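Local coordinates for protein 2-Keto-3-deoxy-(6-phospho-)gluconate aldolase (Thermoproteus tenax, PDB 2R91) that is an aldolase of the dihydrodipicolinate synthetase family, built on a closed eight-stranded parallel beta/alpha barrel, at residues Phe114-Leu127 against Arg141-Lys153. Numbering follows the deposited sequence.
Sequences FRDLCSAVSIPVFL and RAAKELGCIRGVK. With SO4 (sulfate ion), chain E.
Leu127 CD2 touches both Ala143 CB and Val152 CG1, 4.1 Å from each, and its CB meets Ile149 CG2. With CG anti to the backbone N (chi1 162°), the Leu127 side chain runs beside that of Val152, pointing the same way. Further out, Leu146 CD1 packs 3.9 Å from Phe114 CB and meets the ring obliquely, and Ile149 CD1 also comes near that ring. On the other face of the sheet, Phe126 lays its ring flat on the backbone of Gly151: the glycine CA stands 3.5 Å from the ring centroid, almost on the normal, a CH-pi contact. Hydrogen bonds run from Arg150 N to Val125 O, from Leu127 N to Gly151 O and from Lys153 N to Leu127 O between the parallel backbones, while a water links Val125 N to Cys148 O. A disulfide, Cys118 SG to Cys148 SG, ties helix to loop covalently. At the polar edge, the extended Arg115 gives a straight bond from NE to Leu146 O (3.0 Å, 177°) in the Arg115 guanidinium plane, and a weak one from NH2 to Glu145 O. Arg150, bent at chi3, lays one guanidinium face over Pro124 CG. As in TIM barrels generally, neighbouring strands pair in parallel inside and helices pack outside; strands 93-96 and 173-176 flank this pair, and Tyr165 of helix 159-168 packs on Leu127 and Val152.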
loop_
_atom_site.group_PDB
_atom_site.type_symbol
_atom_site.label_atom_id
_atom_site.label_comp_id
_atom_site.label_asym_id
_atom_site.label_seq_id
_atom_site.Cartn_x
_atom_site.Cartn_y
_atom_site.Cartn_z
ATOM N N PHE A 114 24.506 -6.814 5.359
ATOM C CA PHE A 114 24.404 -8.097 6.068
ATOM C C PHE A 114 25.664 -8.928 5.945
ATOM O O PHE A 114 26.088 -9.509 6.911
ATOM C CB PHE A 114 23.152 -8.908 5.631
ATOM C CG PHE A 114 21.862 -8.377 6.235
ATOM C CD1 PHE A 114 21.532 -8.663 7.544
ATOM C CD2 PHE A 114 20.991 -7.608 5.481
ATOM C CE1 PHE A 114 20.360 -8.175 8.134
ATOM C CE2 PHE A 114 19.822 -7.108 6.050
ATOM C CZ PHE A 114 19.502 -7.404 7.393
ATOM N N ARG A 115 26.292 -8.953 4.782
ATOM C CA ARG A 115 27.517 -9.765 4.661
ATOM C C ARG A 115 28.663 -9.231 5.533
ATOM O O ARG A 115 29.384 -9.997 6.170
ATOM C CB ARG A 115 27.920 -9.894 3.201
ATOM C CG ARG A 115 26.961 -10.835 2.479
ATOM C CD ARG A 115 27.084 -10.730 0.998
ATOM N NE ARG A 115 26.190 -11.660 0.310
ATOM C CZ ARG A 115 25.903 -11.594 -0.988
ATOM N NH1 ARG A 115 26.427 -10.617 -1.731
ATOM N NH2 ARG A 115 25.096 -12.496 -1.550
ATOM N N ASP A 116 28.791 -7.914 5.609
ATOM C CA ASP A 116 29.754 -7.319 6.523
ATOM C C ASP A 116 29.495 -7.681 7.985
ATOM O O ASP A 116 30.419 -7.903 8.773
ATOM C CB ASP A 116 29.748 -5.810 6.369
ATOM C CG ASP A 116 30.515 -5.357 5.156
ATOM O OD1 ASP A 116 31.037 -6.225 4.416
ATOM O OD2 ASP A 116 30.576 -4.137 4.932
ATOM N N LEU A 117 28.226 -7.718 8.373
ATOM C CA LEU A 117 27.889 -8.133 9.724
ATOM C C LEU A 117 28.296 -9.580 9.988
ATOM O O LEU A 117 28.894 -9.905 11.036
ATOM C CB LEU A 117 26.381 -7.994 9.912
ATOM C CG LEU A 117 25.836 -7.326 11.152
ATOM C CD1 LEU A 117 26.706 -6.122 11.583
ATOM C CD2 LEU A 117 24.368 -6.903 10.861
ATOM N N CYS A 118 27.956 -10.465 9.059
ATOM C CA CYS A 118 28.339 -11.879 9.198
ATOM C C CYS A 118 29.862 -12.073 9.305
ATOM O O CYS A 118 30.330 -12.950 10.035
ATOM C CB CYS A 118 27.792 -12.714 8.033
ATOM S SG CYS A 118 25.949 -12.897 8.009
ATOM N N SER A 119 30.629 -11.256 8.586
ATOM C CA SER A 119 32.098 -11.362 8.602
ATOM C C SER A 119 32.688 -10.898 9.909
ATOM O O SER A 119 33.808 -11.284 10.252
ATOM C CB SER A 119 32.714 -10.509 7.502
ATOM O OG SER A 119 32.367 -11.011 6.238
ATOM N N ALA A 120 31.948 -10.038 10.612
ATOM C CA ALA A 120 32.417 -9.408 11.841
ATOM C C ALA A 120 32.437 -10.331 13.065
ATOM O O ALA A 120 33.136 -10.067 14.040
ATOM C CB ALA A 120 31.568 -8.149 12.140
ATOM N N VAL A 121 31.629 -11.378 13.055
ATOM C CA VAL A 121 31.476 -12.215 14.247
ATOM C C VAL A 121 31.420 -13.688 13.879
ATOM O O VAL A 121 31.209 -14.049 12.721
ATOM C CB VAL A 121 30.158 -11.865 15.047
ATOM C CG1 VAL A 121 30.205 -10.407 15.581
ATOM C CG2 VAL A 121 28.902 -12.078 14.159
ATOM N N SER A 122 31.567 -14.532 14.895
ATOM C CA SER A 122 31.471 -15.979 14.750
ATOM C C SER A 122 30.108 -16.499 15.163
ATOM O O SER A 122 29.660 -17.525 14.646
ATOM C CB SER A 122 32.545 -16.661 15.612
ATOM O OG SER A 122 33.814 -16.192 15.196
ATOM N N ILE A 123 29.466 -15.827 16.118
ATOM C CA ILE A 123 28.129 -16.244 16.550
ATOM C C ILE A 123 27.122 -16.019 15.394
ATOM O O ILE A 123 27.395 -15.251 14.480
ATOM C CB ILE A 123 27.694 -15.525 17.851
ATOM C CG1 ILE A 123 27.724 -13.989 17.682
ATOM C CG2 ILE A 123 28.569 -15.965 19.030
ATOM C CD1 ILE A 123 27.121 -13.251 18.883
ATOM N N PRO A 124 25.972 -16.715 15.422
ATOM C CA PRO A 124 24.952 -16.608 14.369
ATOM C C PRO A 124 24.430 -15.171 14.209
ATOM O O PRO A 124 24.248 -14.459 15.204
ATOM C CB PRO A 124 23.818 -17.498 14.884
ATOM C CG PRO A 124 24.484 -18.458 15.830
ATOM C CD PRO A 124 25.572 -17.651 16.487
ATOM N N VAL A 125 24.239 -14.759 12.968
ATOM C CA VAL A 125 23.586 -13.495 12.657
ATOM C C VAL A 125 22.137 -13.768 12.199
ATOM O O VAL A 125 21.914 -14.584 11.298
ATOM C CB VAL A 125 24.356 -12.738 11.553
ATOM C CG1 VAL A 125 23.558 -11.519 11.046
ATOM C CG2 VAL A 125 25.748 -12.305 12.080
ATOM N N PHE A 126 21.177 -13.100 12.843
ATOM C CA PHE A 126 19.736 -13.233 12.516
ATOM C C PHE A 126 19.286 -12.074 11.673
ATOM O O PHE A 126 19.677 -10.911 11.926
ATOM C CB PHE A 126 18.880 -13.196 13.794
ATOM C CG PHE A 126 18.822 -14.500 14.556
ATOM C CD1 PHE A 126 19.950 -15.287 14.734
ATOM C CD2 PHE A 126 17.631 -14.921 15.110
ATOM C CE1 PHE A 126 19.878 -16.486 15.451
ATOM C CE2 PHE A 126 17.554 -16.124 15.837
ATOM C CZ PHE A 126 18.662 -16.886 16.016
ATOM N N LEU A 127 18.439 -12.353 10.688
ATOM C CA LEU A 127 17.701 -11.287 10.047
ATOM C C LEU A 127 16.517 -10.920 10.947
ATOM O O LEU A 127 15.785 -11.794 11.409
ATOM C CB LEU A 127 17.242 -11.724 8.651
ATOM C CG LEU A 127 16.102 -10.889 8.037
ATOM C CD1 LEU A 127 16.508 -9.464 7.646
ATOM C CD2 LEU A 127 15.473 -11.661 6.851
ATOM N N ARG A 141 13.617 -15.821 0.071
ATOM C CA ARG A 141 14.527 -16.001 -1.055
ATOM C C ARG A 141 15.750 -15.046 -0.981
ATOM O O ARG A 141 16.901 -15.464 -1.134
ATOM C CB ARG A 141 13.722 -15.787 -2.327
ATOM C CG ARG A 141 14.455 -15.952 -3.623
ATOM C CD ARG A 141 13.434 -16.233 -4.731
ATOM N NE ARG A 141 13.705 -15.409 -5.894
ATOM C CZ ARG A 141 12.929 -14.407 -6.312
ATOM N NH1 ARG A 141 11.794 -14.115 -5.660
ATOM N NH2 ARG A 141 13.283 -13.705 -7.400
ATOM N N ALA A 142 15.482 -13.769 -0.732
ATOM C CA ALA A 142 16.533 -12.761 -0.515
ATOM C C ALA A 142 17.428 -13.131 0.670
ATOM O O ALA A 142 18.646 -13.004 0.599
ATOM C CB ALA A 142 15.900 -11.412 -0.289
ATOM N N ALA A 143 16.827 -13.603 1.757
ATOM C CA ALA A 143 17.576 -14.027 2.932
ATOM C C ALA A 143 18.544 -15.196 2.625
ATOM O O ALA A 143 19.716 -15.210 3.080
ATOM C CB ALA A 143 16.617 -14.391 4.059
ATOM N N LYS A 144 18.061 -16.153 1.834
ATOM C CA LYS A 144 18.904 -17.256 1.373
ATOM C C LYS A 144 20.037 -16.743 0.487
ATOM O O LYS A 144 21.187 -17.179 0.641
ATOM C CB LYS A 144 18.082 -18.301 0.593
ATOM C CG LYS A 144 18.921 -19.505 0.122
ATOM C CD LYS A 144 18.120 -20.477 -0.748
ATOM C CE LYS A 144 18.965 -21.733 -1.101
ATOM N NZ LYS A 144 18.266 -22.574 -2.130
ATOM N N GLU A 145 19.692 -15.831 -0.426
ATOM C CA GLU A 145 20.634 -15.166 -1.367
ATOM C C GLU A 145 21.769 -14.419 -0.648
ATOM O O GLU A 145 22.839 -14.205 -1.242
ATOM C CB GLU A 145 19.894 -14.215 -2.365
ATOM C CG GLU A 145 19.164 -14.929 -3.575
ATOM C CD GLU A 145 18.037 -14.115 -4.358
ATOM O OE1 GLU A 145 17.295 -13.242 -3.798
ATOM O OE2 GLU A 145 17.854 -14.404 -5.568
ATOM N N LEU A 146 21.561 -14.033 0.618
ATOM C CA LEU A 146 22.615 -13.362 1.396
ATOM C C LEU A 146 23.725 -14.324 1.756
ATOM O O LEU A 146 24.893 -13.931 1.855
ATOM C CB LEU A 146 22.072 -12.721 2.676
ATOM C CG LEU A 146 21.093 -11.573 2.508
ATOM C CD1 LEU A 146 20.536 -11.154 3.885
ATOM C CD2 LEU A 146 21.767 -10.382 1.793
ATOM N N GLY A 147 23.359 -15.584 1.968
ATOM C CA GLY A 147 24.336 -16.657 2.181
ATOM C C GLY A 147 24.947 -16.853 3.569
ATOM O O GLY A 147 25.912 -17.614 3.709
ATOM N N CYS A 148 24.434 -16.175 4.595
ATOM C CA CYS A 148 25.050 -16.268 5.923
ATOM C C CYS A 148 24.059 -16.129 7.100
ATOM O O CYS A 148 24.455 -16.082 8.272
ATOM C CB CYS A 148 26.182 -15.240 6.065
ATOM S SG CYS A 148 25.613 -13.524 6.022
ATOM N N ILE A 149 22.777 -16.071 6.785
ATOM C CA ILE A 149 21.755 -15.855 7.805
ATOM C C ILE A 149 21.472 -17.184 8.484
ATOM O O ILE A 149 21.246 -18.174 7.804
ATOM C CB ILE A 149 20.462 -15.299 7.140
ATOM C CG1 ILE A 149 20.719 -13.912 6.488
ATOM C CG2 ILE A 149 19.317 -15.229 8.135
ATOM C CD1 ILE A 149 21.279 -12.865 7.441
ATOM N N ARG A 150 21.470 -17.211 9.810
ATOM C CA ARG A 150 21.242 -18.451 10.563
ATOM C C ARG A 150 19.994 -18.377 11.471
ATOM O O ARG A 150 19.721 -19.268 12.295
ATOM C CB ARG A 150 22.523 -18.814 11.348
ATOM C CG ARG A 150 23.661 -19.248 10.387
ATOM C CD ARG A 150 25.040 -19.193 10.997
ATOM N NE ARG A 150 25.244 -20.266 11.949
ATOM C CZ ARG A 150 26.246 -20.311 12.833
ATOM N NH1 ARG A 150 27.158 -19.326 12.916
ATOM N NH2 ARG A 150 26.319 -21.347 13.657
ATOM N N GLY A 151 19.234 -17.309 11.311
ATOM C CA GLY A 151 18.069 -17.117 12.137
ATOM C C GLY A 151 17.246 -15.985 11.581
ATOM O O GLY A 151 17.779 -15.091 10.910
ATOM N N VAL A 152 15.938 -16.018 11.843
ATOM C CA VAL A 152 15.042 -14.961 11.348
ATOM C C VAL A 152 13.994 -14.602 12.400
ATOM O O VAL A 152 13.359 -15.488 13.003
ATOM C CB VAL A 152 14.357 -15.357 9.998
ATOM C CG1 VAL A 152 13.527 -14.195 9.429
ATOM C CG2 VAL A 152 15.381 -15.814 8.968
ATOM N N LYS A 153 13.811 -13.306 12.640
ATOM C CA LYS A 153 12.662 -12.855 13.415
ATOM C C LYS A 153 11.843 -12.046 12.453
ATOM O O LYS A 153 12.330 -11.047 11.944
ATOM C CB LYS A 153 13.058 -11.970 14.596
ATOM C CG LYS A 153 11.815 -11.244 15.266
ATOM C CD LYS A 153 12.274 -10.163 16.270
ATOM C CE LYS A 153 11.166 -9.373 17.048
ATOM N NZ LYS A 153 9.744 -9.410 16.534
HETATM S S SO4 E . 9.284 -6.292 18.146
HETATM O O1 SO4 E . 9.533 -6.547 16.702
HETATM O O2 SO4 E . 8.690 -7.557 18.643
HETATM O O3 SO4 E . 10.393 -5.789 18.938
HETATM O O4 SO4 E . 8.286 -5.212 18.347
HETATM O O HOH W 1 28.733 -20.171 15.773
HETATM O O HOH W 2 25.477 -16.131 10.750
#